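Long-range contacts in uncharacterized conserved protein (Idiomarina loihiensis, PDB 2QSD), which is of unknown function but belongs to the DUF1543 family and folds largely into antiparallel beta sheets: residues A[8-13]-A[31-36]; A[72-77]-A[156-161]; A[61-66]-A[105-110]; A[55-60]-A[170-175]. One frame throughout, in Å; residues are numbered along the deposited sequence.

Contact 1 of 4, residues A[8-13]-A[31-36]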
loop_
_atom_site.group_PDB
_atom_site.type_symbol
_atom_site.label_atom_id
_atom_site.label_comp_id
_atom_site.label_asym_id
_atom_site.label_seq_id
_atom_site.Cartn_x
_atom_site.Cartn_y
_atom_site.Cartn_z
ATOM N N ASN A 8 -25.907 -15.505 -1.364
ATOM C CA ASN A 8 -24.592 -14.985 -1.053
ATOM C C ASN A 8 -23.870 -14.417 -2.267
ATOM O O ASN A 8 -23.990 -14.934 -3.377
ATOM C CB ASN A 8 -23.744 -16.068 -0.398
ATOM C CG ASN A 8 -24.149 -16.339 1.040
ATOM O OD1 ASN A 8 -24.236 -17.489 1.461
ATOM N ND2 ASN A 8 -24.391 -15.278 1.800
ATOM N N LYS A 9 -23.117 -13.349 -2.038
ATOM C CA LYS A 9 -22.332 -12.725 -3.081
ATOM C C LYS A 9 -20.850 -12.781 -2.715
ATOM O O LYS A 9 -20.487 -12.664 -1.543
ATOM C CB LYS A 9 -22.769 -11.273 -3.254
ATOM C CG LYS A 9 -24.179 -11.081 -3.813
ATOM C CD LYS A 9 -24.601 -9.613 -3.705
ATOM C CE LYS A 9 -25.950 -9.349 -4.347
ATOM N NZ LYS A 9 -27.065 -10.022 -3.618
ATOM N N LEU A 10 -19.999 -12.977 -3.716
ATOM C CA LEU A 10 -18.562 -12.847 -3.532
ATOM C C LEU A 10 -18.146 -11.409 -3.834
ATOM O O LEU A 10 -18.357 -10.902 -4.942
ATOM C CB LEU A 10 -17.795 -13.825 -4.434
ATOM C CG LEU A 10 -16.262 -13.759 -4.361
ATOM C CD1 LEU A 10 -15.739 -14.198 -2.993
ATOM C CD2 LEU A 10 -15.619 -14.585 -5.461
ATOM N N PHE A 11 -17.565 -10.757 -2.836
ATOM C CA PHE A 11 -17.065 -9.406 -2.988
ATOM C C PHE A 11 -15.549 -9.380 -2.919
ATOM O O PHE A 11 -14.934 -10.066 -2.094
ATOM C CB PHE A 11 -17.602 -8.506 -1.885
ATOM C CG PHE A 11 -19.091 -8.310 -1.907
ATOM C CD1 PHE A 11 -19.906 -9.008 -1.017
ATOM C CD2 PHE A 11 -19.677 -7.388 -2.775
ATOM C CE1 PHE A 11 -21.283 -8.803 -0.997
ATOM C CE2 PHE A 11 -21.053 -7.180 -2.770
ATOM C CZ PHE A 11 -21.858 -7.889 -1.878
ATOM N N LEU A 12 -14.952 -8.583 -3.793
ATOM C CA LEU A 12 -13.547 -8.241 -3.685
ATOM C C LEU A 12 -13.480 -6.801 -3.185
ATOM O O LEU A 12 -13.967 -5.891 -3.847
ATOM C CB LEU A 12 -12.846 -8.498 -5.026
ATOM C CG LEU A 12 -11.847 -7.707 -5.892
ATOM C CD1 LEU A 12 -10.975 -6.682 -5.206
ATOM C CD2 LEU A 12 -10.980 -8.701 -6.655
ATOM N N VAL A 13 -12.906 -6.610 -1.999
ATOM C CA VAL A 13 -12.893 -5.304 -1.338
ATOM C C VAL A 13 -11.476 -4.762 -1.174
ATOM O O VAL A 13 -10.541 -5.501 -0.868
ATOM C CB VAL A 13 -13.621 -5.325 0.043
ATOM C CG1 VAL A 13 -15.076 -5.707 -0.109
ATOM C CG2 VAL A 13 -12.970 -6.280 1.003
ATOM N N PHE A 31 -11.111 -10.929 0.007
ATOM C CA PHE A 31 -12.260 -11.607 -0.567
ATOM C C PHE A 31 -13.202 -11.972 0.561
ATOM O O PHE A 31 -12.777 -12.557 1.554
ATOM C CB PHE A 31 -11.830 -12.854 -1.341
ATOM C CG PHE A 31 -11.109 -12.547 -2.621
ATOM C CD1 PHE A 31 -9.719 -12.405 -2.639
ATOM C CD2 PHE A 31 -11.822 -12.382 -3.811
ATOM C CE1 PHE A 31 -9.049 -12.106 -3.825
ATOM C CE2 PHE A 31 -11.162 -12.087 -5.005
ATOM C CZ PHE A 31 -9.774 -11.951 -5.013
ATOM N N VAL A 32 -14.474 -11.602 0.419
ATOM C CA VAL A 32 -15.479 -11.829 1.462
ATOM C C VAL A 32 -16.810 -12.281 0.858
ATOM O O VAL A 32 -17.116 -11.954 -0.293
ATOM C CB VAL A 32 -15.717 -10.573 2.348
ATOM C CG1 VAL A 32 -14.566 -10.362 3.325
ATOM C CG2 VAL A 32 -15.949 -9.318 1.494
ATOM N N VAL A 33 -17.591 -13.033 1.636
ATOM C CA VAL A 33 -18.870 -13.568 1.180
ATOM C C VAL A 33 -20.018 -13.182 2.114
ATOM O O VAL A 33 -19.946 -13.407 3.317
ATOM C CB VAL A 33 -18.811 -15.111 1.003
ATOM C CG1 VAL A 33 -20.197 -15.703 0.762
ATOM C CG2 VAL A 33 -17.913 -15.476 -0.152
ATOM N N GLY A 34 -21.067 -12.593 1.546
ATOM C CA GLY A 34 -22.278 -12.254 2.288
ATOM C C GLY A 34 -23.449 -11.897 1.379
ATOM O O GLY A 34 -23.263 -11.691 0.177
ATOM N N PRO A 35 -24.668 -11.829 1.948
ATOM C CA PRO A 35 -25.876 -11.390 1.219
ATOM C C PRO A 35 -25.825 -9.910 0.843
ATOM O O PRO A 35 -26.386 -9.501 -0.176
ATOM C CB PRO A 35 -27.011 -11.622 2.226
ATOM C CG PRO A 35 -26.419 -12.475 3.325
ATOM C CD PRO A 35 -24.961 -12.190 3.348
ATOM N N SER A 36 -25.170 -9.118 1.685
ATOM C CA SER A 36 -24.982 -7.698 1.431
ATOM C C SER A 36 -23.565 -7.300 1.810
ATOM O O SER A 36 -22.840 -8.072 2.435
ATOM C CB SER A 36 -25.999 -6.866 2.218
ATOM O OG SER A 36 -25.824 -7.020 3.619
#
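Phe11 and Val32 form an antiparallel hydrogen-bonded pair. Phe11 N gives a nearly linear bond to Val32 O (2.8 Å, 174° at the hydrogen). Val32 N answers with a bond to Phe11 O at 3.0 Å. The next such pair is Lys9 with Gly34. Lys9 N reaches Gly34 O at 2.8 Å, and Gly34 N bonds back to Lys9 O.

On the face carrying Leu10, Leu12, Phe31 and Val33, the Leu10 CD1 methyl meets Val33 CG2 at 3.8 Å and lies at the edge of the Phe31 ring. Leu12 runs alongside Phe31 and points the same way, with its CD2 3.8 Å from Phe31 CE2. On the other face, Phe11 CB touches Val32 CG2 at 3.8 Å. Val13 comes to that same methyl from across, with CG1. Phe11 CG stands beside its own backbone N (chi1 -65°), and this carries CE1 to Gly34 O. Asn8 ND2 rests against Pro35 CD.

Further out, Phe88 meets the Phe31 ring edge-to-face. Ala43 and Ile44 of helix 41-47 cover Val32. Strand 56-62 pairs with strand 9-17. The arrangement is a beta hairpin of strands 9-17 and 26-34, set in a larger antiparallel sheet.

Contact 2 of 4, residues A[72-77]-A[156-161]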
loop_
_atom_site.group_PDB
_atom_site.type_symbol
_atom_site.label_atom_id
_atom_site.label_comp_id
_atom_site.label_asym_id
_atom_site.label_seq_id
_atom_site.Cartn_x
_atom_site.Cartn_y
_atom_site.Cartn_z
ATOM N N HIS A 72 -20.219 -19.736 -8.325
ATOM C CA HIS A 72 -21.243 -20.256 -7.423
ATOM C C HIS A 72 -20.672 -20.393 -6.026
ATOM O O HIS A 72 -19.493 -20.713 -5.865
ATOM C CB HIS A 72 -21.755 -21.613 -7.898
ATOM C CG HIS A 72 -22.518 -21.552 -9.179
ATOM N ND1 HIS A 72 -23.841 -21.172 -9.235
ATOM C CD2 HIS A 72 -22.147 -21.822 -10.453
ATOM C CE1 HIS A 72 -24.251 -21.208 -10.491
ATOM N NE2 HIS A 72 -23.242 -21.599 -11.249
ATOM N N LEU A 73 -21.512 -20.145 -5.028
ATOM C CA LEU A 73 -21.108 -20.257 -3.630
ATOM C C LEU A 73 -21.976 -21.273 -2.904
ATOM O O LEU A 73 -23.207 -21.162 -2.902
ATOM C CB LEU A 73 -21.178 -18.894 -2.931
ATOM C CG LEU A 73 -20.348 -17.761 -3.542
ATOM C CD1 LEU A 73 -20.753 -16.422 -2.942
ATOM C CD2 LEU A 73 -18.848 -18.007 -3.394
ATOM N N THR A 74 -21.328 -22.263 -2.297
ATOM C CA THR A 74 -22.023 -23.347 -1.595
ATOM C C THR A 74 -21.408 -23.635 -0.226
ATOM O O THR A 74 -20.215 -23.394 -0.002
ATOM C CB THR A 74 -22.034 -24.658 -2.426
ATOM O OG1 THR A 74 -20.750 -24.860 -3.032
ATOM C CG2 THR A 74 -23.109 -24.612 -3.516
ATOM N N SER A 75 -22.234 -24.154 0.681
ATOM C CA SER A 75 -21.781 -24.567 2.011
ATOM C C SER A 75 -20.968 -25.859 1.970
ATOM O O SER A 75 -20.046 -26.039 2.767
ATOM C CB SER A 75 -22.968 -24.730 2.963
ATOM O OG SER A 75 -23.524 -23.473 3.299
ATOM N N GLU A 76 -21.308 -26.746 1.037
ATOM C CA GLU A 76 -20.666 -28.058 0.945
ATOM C C GLU A 76 -19.930 -28.269 -0.376
ATOM O O GLU A 76 -20.362 -27.779 -1.421
ATOM C CB GLU A 76 -21.698 -29.170 1.162
ATOM C CG GLU A 76 -22.251 -29.231 2.585
ATOM C CD GLU A 76 -23.405 -30.207 2.737
ATOM O OE1 GLU A 76 -23.273 -31.373 2.303
ATOM O OE2 GLU A 76 -24.446 -29.809 3.304
ATOM N N ALA A 77 -18.821 -29.005 -0.315
ATOM C CA ALA A 77 -18.022 -29.327 -1.496
ATOM C C ALA A 77 -18.229 -30.778 -1.925
ATOM O O ALA A 77 -17.944 -31.149 -3.065
ATOM C CB ALA A 77 -16.551 -29.056 -1.229
ATOM N N TYR A 156 -17.618 -22.447 -0.294
ATOM C CA TYR A 156 -16.788 -22.970 -1.371
ATOM C C TYR A 156 -17.107 -22.283 -2.695
ATOM O O TYR A 156 -18.266 -22.008 -2.999
ATOM C CB TYR A 156 -16.942 -24.489 -1.485
ATOM C CG TYR A 156 -16.334 -25.249 -0.325
ATOM C CD1 TYR A 156 -14.984 -25.604 -0.333
ATOM C CD2 TYR A 156 -17.104 -25.609 0.784
ATOM C CE1 TYR A 156 -14.416 -26.300 0.729
ATOM C CE2 TYR A 156 -16.546 -26.306 1.855
ATOM C CZ TYR A 156 -15.201 -26.648 1.817
ATOM O OH TYR A 156 -14.636 -27.337 2.865
ATOM N N VAL A 157 -16.064 -21.994 -3.464
ATOM C CA VAL A 157 -16.203 -21.355 -4.766
ATOM C C VAL A 157 -16.141 -22.414 -5.863
ATOM O O VAL A 157 -15.128 -23.106 -6.015
ATOM C CB VAL A 157 -15.092 -20.303 -4.996
ATOM C CG1 VAL A 157 -15.167 -19.722 -6.408
ATOM C CG2 VAL A 157 -15.184 -19.197 -3.956
ATOM N N THR A 158 -17.234 -22.551 -6.610
ATOM C CA THR A 158 -17.259 -23.435 -7.773
ATOM C C THR A 158 -17.570 -22.639 -9.031
ATOM O O THR A 158 -18.274 -21.634 -8.979
ATOM C CB THR A 158 -18.258 -24.608 -7.616
ATOM O OG1 THR A 158 -19.558 -24.104 -7.296
ATOM C CG2 THR A 158 -17.801 -25.566 -6.517
ATOM N N LEU A 159 -17.038 -23.099 -10.160
ATOM C CA LEU A 159 -17.147 -22.383 -11.423
ATOM C C LEU A 159 -17.976 -23.137 -12.457
ATOM O O LEU A 159 -17.926 -24.363 -12.522
ATOM C CB LEU A 159 -15.751 -22.070 -11.973
ATOM C CG LEU A 159 -14.844 -21.265 -11.035
ATOM C CD1 LEU A 159 -13.443 -21.186 -11.581
ATOM C CD2 LEU A 159 -15.394 -19.861 -10.777
ATOM N N GLU A 160 -18.735 -22.386 -13.255
ATOM C CA GLU A 160 -19.558 -22.931 -14.335
ATOM C C GLU A 160 -19.424 -22.054 -15.582
ATOM O O GLU A 160 -19.763 -20.874 -15.546
ATOM C CB GLU A 160 -21.022 -22.994 -13.896
ATOM C CG GLU A 160 -21.987 -23.501 -14.965
ATOM C CD GLU A 160 -23.384 -22.897 -14.855
ATOM O OE1 GLU A 160 -24.246 -23.233 -15.695
ATOM O OE2 GLU A 160 -23.622 -22.077 -13.943
ATOM N N PHE A 161 -18.930 -22.627 -16.678
ATOM C CA PHE A 161 -18.800 -21.898 -17.935
ATOM C C PHE A 161 -20.164 -21.531 -18.533
ATOM O O PHE A 161 -20.986 -22.407 -18.791
ATOM C CB PHE A 161 -17.976 -22.704 -18.940
ATOM C CG PHE A 161 -17.714 -21.981 -20.239
ATOM C CD1 PHE A 161 -16.660 -21.081 -20.346
ATOM C CD2 PHE A 161 -18.517 -22.209 -21.357
ATOM C CE1 PHE A 161 -16.410 -20.407 -21.546
ATOM C CE2 PHE A 161 -18.280 -21.539 -22.556
ATOM C CZ PHE A 161 -17.219 -20.636 -22.652
#
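His72 reaches along the neighbouring strand to Thr158 and Glu160. Its CB sits 3.4 Å from Thr158 OG1. CG lies beside the backbone N (chi1 -67°), and the ring presents its edge to Glu160. CD2 is 3.8 Å from Glu160 CB. At the tip, NE2 gives a straight hydrogen bond to Glu160 OE2 (2.8 Å, 169° at the hydrogen). The oxygen lies close to the ring plane. It is met on its anti side, with NE2 24° out of the carboxylate plane.

In the backbone, His72 N and O bond Thr158 O and N. Two residues on, Thr74 and Tyr156 form the next hydrogen-bonded pair, with Tyr156 N to Thr74 O at 2.8 Å. Leu73 lies alongside Val157 on the opposite face, where Leu86 also touches Val157. Beyond the strand, the chain curls back and sets poorly ordered Ala77 CB squarely over the Tyr156 ring, a CH-pi contact 3.8 Å from the centroid. The pairing joins the two central strands of a four-stranded antiparallel sheet.

Contact 3 of 4, residues A[61-66]-A[105-110]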
loop_
_atom_site.group_PDB
_atom_site.type_symbol
_atom_site.label_atom_id
_atom_site.label_comp_id
_atom_site.label_asym_id
_atom_site.label_seq_id
_atom_site.Cartn_x
_atom_site.Cartn_y
_atom_site.Cartn_z
ATOM N N VAL A 61 -15.974 -4.633 -5.573
ATOM C CA VAL A 61 -16.757 -5.146 -6.687
ATOM C C VAL A 61 -17.395 -6.475 -6.307
ATOM O O VAL A 61 -16.767 -7.320 -5.671
ATOM C CB VAL A 61 -15.914 -5.246 -7.993
ATOM C CG1 VAL A 61 -14.623 -6.053 -7.779
ATOM C CG2 VAL A 61 -16.740 -5.802 -9.155
ATOM N N HIS A 62 -18.670 -6.625 -6.652
ATOM C CA HIS A 62 -19.357 -7.907 -6.587
ATOM C C HIS A 62 -18.864 -8.706 -7.777
ATOM O O HIS A 62 -19.098 -8.324 -8.925
ATOM C CB HIS A 62 -20.878 -7.689 -6.641
ATOM C CG HIS A 62 -21.681 -8.939 -6.854
ATOM N ND1 HIS A 62 -22.893 -8.932 -7.511
ATOM C CD2 HIS A 62 -21.457 -10.226 -6.495
ATOM C CE1 HIS A 62 -23.380 -10.159 -7.547
ATOM N NE2 HIS A 62 -22.525 -10.963 -6.942
ATOM N N LEU A 63 -18.167 -9.801 -7.491
ATOM C CA LEU A 63 -17.555 -10.639 -8.522
ATOM C C LEU A 63 -18.466 -11.825 -8.832
ATOM O O LEU A 63 -18.655 -12.690 -7.977
ATOM C CB LEU A 63 -16.212 -11.165 -8.013
ATOM C CG LEU A 63 -14.899 -10.892 -8.745
ATOM C CD1 LEU A 63 -13.906 -11.989 -8.390
ATOM C CD2 LEU A 63 -15.048 -10.766 -10.260
ATOM N N HIS A 64 -19.033 -11.869 -10.038
ATOM C CA HIS A 64 -19.945 -12.963 -10.418
ATOM C C HIS A 64 -19.489 -13.771 -11.632
ATOM O O HIS A 64 -19.897 -14.927 -11.809
ATOM C CB HIS A 64 -21.384 -12.467 -10.610
ATOM C CG HIS A 64 -21.502 -11.237 -11.456
ATOM N ND1 HIS A 64 -21.340 -11.252 -12.825
ATOM C CD2 HIS A 64 -21.781 -9.953 -11.126
ATOM C CE1 HIS A 64 -21.499 -10.030 -13.301
ATOM N NE2 HIS A 64 -21.765 -9.222 -12.289
ATOM N N HIS A 65 -18.636 -13.169 -12.458
ATOM C CA HIS A 65 -18.111 -13.835 -13.642
ATOM C C HIS A 65 -16.649 -13.500 -13.858
ATOM O O HIS A 65 -16.255 -12.340 -13.713
ATOM C CB HIS A 65 -18.909 -13.439 -14.884
ATOM C CG HIS A 65 -20.212 -14.157 -15.015
ATOM N ND1 HIS A 65 -21.388 -13.674 -14.482
ATOM C CD2 HIS A 65 -20.526 -15.326 -15.620
ATOM C CE1 HIS A 65 -22.370 -14.517 -14.750
ATOM N NE2 HIS A 65 -21.874 -15.525 -15.442
ATOM N N VAL A 66 -15.854 -14.525 -14.179
ATOM C CA VAL A 66 -14.439 -14.375 -14.551
ATOM C C VAL A 66 -14.121 -15.286 -15.752
ATOM O O VAL A 66 -14.334 -16.501 -15.683
ATOM C CB VAL A 66 -13.461 -14.722 -13.374
ATOM C CG1 VAL A 66 -12.002 -14.610 -13.829
ATOM C CG2 VAL A 66 -13.679 -13.824 -12.174
ATOM N N PHE A 105 -3.426 -5.715 -10.272
ATOM C CA PHE A 105 -3.774 -7.129 -10.100
ATOM C C PHE A 105 -4.849 -7.589 -11.077
ATOM O O PHE A 105 -5.455 -6.773 -11.778
ATOM C CB PHE A 105 -4.220 -7.422 -8.656
ATOM C CG PHE A 105 -5.506 -6.750 -8.257
ATOM C CD1 PHE A 105 -5.481 -5.554 -7.551
ATOM C CD2 PHE A 105 -6.740 -7.316 -8.574
ATOM C CE1 PHE A 105 -6.660 -4.931 -7.178
ATOM C CE2 PHE A 105 -7.919 -6.700 -8.209
ATOM C CZ PHE A 105 -7.879 -5.511 -7.502
ATOM N N THR A 106 -5.090 -8.900 -11.092
ATOM C CA THR A 106 -6.213 -9.490 -11.823
ATOM C C THR A 106 -6.729 -10.773 -11.161
ATOM O O THR A 106 -6.097 -11.319 -10.253
ATOM C CB THR A 106 -5.869 -9.763 -13.313
ATOM O OG1 THR A 106 -7.068 -10.075 -14.034
ATOM C CG2 THR A 106 -4.892 -10.916 -13.449
ATOM N N VAL A 107 -7.896 -11.226 -11.616
ATOM C CA VAL A 107 -8.435 -12.528 -11.252
ATOM C C VAL A 107 -8.607 -13.328 -12.539
ATOM O O VAL A 107 -9.134 -12.814 -13.526
ATOM C CB VAL A 107 -9.779 -12.411 -10.487
ATOM C CG1 VAL A 107 -10.325 -13.791 -10.126
ATOM C CG2 VAL A 107 -9.614 -11.574 -9.211
ATOM N N VAL A 108 -8.126 -14.569 -12.537
ATOM C CA VAL A 108 -8.223 -15.460 -13.700
ATOM C C VAL A 108 -8.716 -16.849 -13.298
ATOM O O VAL A 108 -8.703 -17.208 -12.117
ATOM C CB VAL A 108 -6.863 -15.626 -14.461
ATOM C CG1 VAL A 108 -6.411 -14.318 -15.117
ATOM C CG2 VAL A 108 -5.771 -16.209 -13.551
ATOM N N VAL A 109 -9.143 -17.626 -14.291
ATOM C CA VAL A 109 -9.545 -19.016 -14.078
ATOM C C VAL A 109 -8.482 -19.943 -14.667
ATOM O O VAL A 109 -8.156 -19.852 -15.855
ATOM C CB VAL A 109 -10.938 -19.304 -14.688
ATOM C CG1 VAL A 109 -11.267 -20.789 -14.626
ATOM C CG2 VAL A 109 -12.003 -18.502 -13.964
ATOM N N ALA A 110 -7.931 -20.816 -13.828
ATOM C CA ALA A 110 -6.884 -21.745 -14.263
ATOM C C ALA A 110 -6.910 -23.058 -13.488
ATOM O O ALA A 110 -7.593 -23.167 -12.464
ATOM C CB ALA A 110 -5.519 -21.092 -14.156
#
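Val66 meets Val107 and Val109 at the end of a short run held in place by Gln166, whose OE1 is gripped by both His64 N and His65 N while its NE2 bonds His62 O. The His64 and His65 rings join at their edges through the two ND1 atoms, 2.9 Å apart in a hydrogen bond, and Asp162 OD2 accepts a bond from His65 NE2. No hydrogen bond crosses from 61-66 to 105-110.

The contact itself is made by branched side chains. Val66 CG1 lies anti to its backbone N (chi1 177°), which sets this methyl 3.4 Å from Val107 O. Its other methyl, CG2, packs on Val107 CG1 at 3.9 Å, the two side chains meeting at about a right angle. On the next inward-facing residue, Val109 CG2 touches both Val66 CG1 (3.9 Å) and Val66 O (3.5 Å). Leu63 CD1 adds a looser approach to Val107 CG1 at 4.4 Å. Leu86 of strand 85-90 packs on both Val66 and Val107, and Leu12 also touches Val107. All the touching residues are buried. Two sheets are thus joined in a hydrophobic core by side-chain methyls that pack on one another and on backbone carbonyls, with no backbone pairing between them.

Contact 4 of 4, residues A[55-60]-A[170-175]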
loop_
_atom_site.group_PDB
_atom_site.type_symbol
_atom_site.label_atom_id
_atom_site.label_comp_id
_atom_site.label_asym_id
_atom_site.label_seq_id
_atom_site.Cartn_x
_atom_site.Cartn_y
_atom_site.Cartn_z
ATOM N N LEU A 55 -9.996 1.826 10.285
ATOM C CA LEU A 55 -10.154 0.985 9.105
ATOM C C LEU A 55 -11.267 1.516 8.210
ATOM O O LEU A 55 -12.348 1.871 8.681
ATOM C CB LEU A 55 -10.442 -0.462 9.520
ATOM C CG LEU A 55 -10.611 -1.556 8.460
ATOM C CD1 LEU A 55 -9.353 -1.724 7.621
ATOM C CD2 LEU A 55 -10.970 -2.861 9.132
ATOM N N HIS A 56 -10.981 1.595 6.917
ATOM C CA HIS A 56 -11.945 2.119 5.962
ATOM C C HIS A 56 -11.946 1.326 4.672
ATOM O O HIS A 56 -10.915 0.806 4.239
ATOM C CB HIS A 56 -11.686 3.604 5.673
ATOM C CG HIS A 56 -10.279 3.906 5.254
ATOM N ND1 HIS A 56 -9.901 4.004 3.932
ATOM C CD2 HIS A 56 -9.159 4.136 5.982
ATOM C CE1 HIS A 56 -8.611 4.279 3.862
ATOM N NE2 HIS A 56 -8.135 4.360 5.092
ATOM N N LEU A 57 -13.127 1.239 4.077
ATOM C CA LEU A 57 -13.343 0.633 2.781
ATOM C C LEU A 57 -13.114 1.686 1.699
ATOM O O LEU A 57 -13.628 2.799 1.805
ATOM C CB LEU A 57 -14.779 0.133 2.736
ATOM C CG LEU A 57 -15.264 -0.709 1.572
ATOM C CD1 LEU A 57 -14.764 -2.133 1.710
ATOM C CD2 LEU A 57 -16.775 -0.655 1.575
ATOM N N ASP A 58 -12.352 1.338 0.662
ATOM C CA ASP A 58 -12.018 2.295 -0.408
ATOM C C ASP A 58 -12.641 1.993 -1.771
ATOM O O ASP A 58 -13.058 2.905 -2.478
ATOM C CB ASP A 58 -10.503 2.472 -0.538
ATOM C CG ASP A 58 -9.907 3.269 0.617
ATOM O OD1 ASP A 58 -10.680 3.888 1.383
ATOM O OD2 ASP A 58 -8.665 3.275 0.760
ATOM N N SER A 59 -12.671 0.718 -2.146
ATOM C CA SER A 59 -13.449 0.269 -3.294
ATOM C C SER A 59 -13.841 -1.190 -3.127
ATOM O O SER A 59 -13.262 -1.908 -2.314
ATOM C CB SER A 59 -12.696 0.475 -4.611
ATOM O OG SER A 59 -11.541 -0.332 -4.682
ATOM N N PHE A 60 -14.843 -1.610 -3.890
ATOM C CA PHE A 60 -15.240 -3.005 -3.951
ATOM C C PHE A 60 -15.921 -3.340 -5.271
ATOM O O PHE A 60 -16.402 -2.453 -5.982
ATOM C CB PHE A 60 -16.144 -3.392 -2.770
ATOM C CG PHE A 60 -17.518 -2.778 -2.813
ATOM C CD1 PHE A 60 -17.780 -1.593 -2.141
ATOM C CD2 PHE A 60 -18.558 -3.402 -3.499
ATOM C CE1 PHE A 60 -19.046 -1.024 -2.166
ATOM C CE2 PHE A 60 -19.826 -2.838 -3.536
ATOM C CZ PHE A 60 -20.073 -1.648 -2.866
ATOM N N PRO A 170 -14.333 -1.268 -10.166
ATOM C CA PRO A 170 -15.168 -1.139 -8.967
ATOM C C PRO A 170 -16.642 -0.850 -9.259
ATOM O O PRO A 170 -16.961 -0.154 -10.226
ATOM C CB PRO A 170 -14.550 0.059 -8.234
ATOM C CG PRO A 170 -13.202 0.270 -8.865
ATOM C CD PRO A 170 -13.360 -0.163 -10.272
ATOM N N ASP A 171 -17.524 -1.401 -8.430
ATOM C CA ASP A 171 -18.920 -0.989 -8.395
ATOM C C ASP A 171 -18.995 0.406 -7.766
ATOM O O ASP A 171 -19.822 1.231 -8.143
ATOM C CB ASP A 171 -19.756 -1.973 -7.562
ATOM C CG ASP A 171 -19.868 -3.348 -8.203
ATOM O OD1 ASP A 171 -19.612 -3.471 -9.422
ATOM O OD2 ASP A 171 -20.225 -4.310 -7.486
ATOM N N TRP A 172 -18.113 0.644 -6.803
ATOM C CA TRP A 172 -18.107 1.847 -5.996
ATOM C C TRP A 172 -16.672 2.142 -5.586
ATOM O O TRP A 172 -15.908 1.221 -5.310
ATOM C CB TRP A 172 -18.970 1.634 -4.748
ATOM C CG TRP A 172 -18.865 2.734 -3.727
ATOM C CD1 TRP A 172 -19.625 3.863 -3.660
ATOM C CD2 TRP A 172 -17.943 2.806 -2.627
ATOM N NE1 TRP A 172 -19.237 4.636 -2.591
ATOM C CE2 TRP A 172 -18.206 4.013 -1.940
ATOM C CE3 TRP A 172 -16.918 1.969 -2.158
ATOM C CZ2 TRP A 172 -17.483 4.407 -0.809
ATOM C CZ3 TRP A 172 -16.198 2.362 -1.038
ATOM C CH2 TRP A 172 -16.485 3.571 -0.375
ATOM N N LYS A 173 -16.317 3.424 -5.548
ATOM C CA LYS A 173 -15.066 3.873 -4.938
ATOM C C LYS A 173 -15.282 5.142 -4.116
ATOM O O LYS A 173 -16.156 5.954 -4.425
ATOM C CB LYS A 173 -13.943 4.038 -5.970
ATOM C CG LYS A 173 -14.242 4.989 -7.112
ATOM C CD LYS A 173 -13.216 4.847 -8.229
ATOM C CE LYS A 173 -13.629 5.646 -9.461
ATOM N NZ LYS A 173 -12.802 5.305 -10.651
ATOM N N GLY A 174 -14.493 5.292 -3.056
ATOM C CA GLY A 174 -14.637 6.406 -2.124
ATOM C C GLY A 174 -13.959 6.132 -0.797
ATOM O O GLY A 174 -12.915 5.484 -0.752
ATOM N N TYR A 175 -14.556 6.631 0.283
ATOM C CA TYR A 175 -14.001 6.490 1.620
ATOM C C TYR A 175 -15.131 6.169 2.580
ATOM O O TYR A 175 -15.970 7.015 2.853
ATOM C CB TYR A 175 -13.295 7.786 2.046
ATOM C CG TYR A 175 -12.512 7.684 3.346
ATOM C CD1 TYR A 175 -11.144 7.409 3.338
ATOM C CD2 TYR A 175 -13.137 7.867 4.581
ATOM C CE1 TYR A 175 -10.420 7.320 4.528
ATOM C CE2 TYR A 175 -12.427 7.772 5.774
ATOM C CZ TYR A 175 -11.071 7.499 5.741
ATOM O OH TYR A 175 -10.371 7.413 6.925
#
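Strand 172-173 is a partner of strand 56-62 in a curled antiparallel sheet, and the chain turns a corner at Gly174. Ser59 and Lys173 form a non-hydrogen-bonded antiparallel pair. Gly174 N bonds Asp58 O at 2.8 Å. Asp171 N bonds Phe60 O at 2.9 Å. Between them, Phe60 N makes only a weak bond to Trp172 O at 3.3 Å.

The Phe60 and Trp172 rings have planes 27° apart and are displaced so far that little of one covers the other. Their closest touch is Phe60 CD1 on Trp172 CE3, at 3.7 Å. The far rim of the indole reaches back along the strand: CZ3 approaches Leu57 CD2, and Leu57 O lies at the indole edge, near the ring plane, by CH2.

Strand 56-62 carries a classic beta bulge here, with Asp58 and Ser59 both facing Tyr14 of strand 9-17. Just before the bulge, His56 makes an offset stack with Tyr175, the centroids 4.3 Å apart and the planes at 23°. Tyr175 CE1 lies over the middle of the imidazole, while His56 CB covers the phenol face near its rim. His56 CG sits between its backbone N and carbonyl carbon (chi1 53°), which turns the imidazole onto Tyr175. The ring is fixed at both nitrogens. ND1 gives a hydrogen bond to Asp58 OD1 at 2.7 Å; the oxygen lies in the ring plane and is met from its syn side, though ND1 stands well out of the carboxylate plane. NE2 bonds Glu25. Ser59 OG turns to Tyr102 OH.

Contacts 1 and 4 lie in one sheet, and contact 3 reaches it through the end of strand 56-62. Strand 9-17 of contact 1 pairs with strand 56-62, which supplies residues to both contact 3 and contact 4. Leu10 O lies 2.8 Å from Leu63 N, a probable hydrogen bond between contacts 1 and 3. His62 N likewise lies 2.9 Å from Asp171 OD2, joining contacts 3 and 4. Contact 2 belongs to the sheet of strand 65-66. It touches contact 3 through Leu159 CD1 and Val109 CG1 (3.8 Å), and contact 1 through Leu73 CD1 and Leu10 N (3.6 Å). Contacts 2 and 4 do not touch: their centres are about 26 Å apart, on opposite sides of the chain's centre.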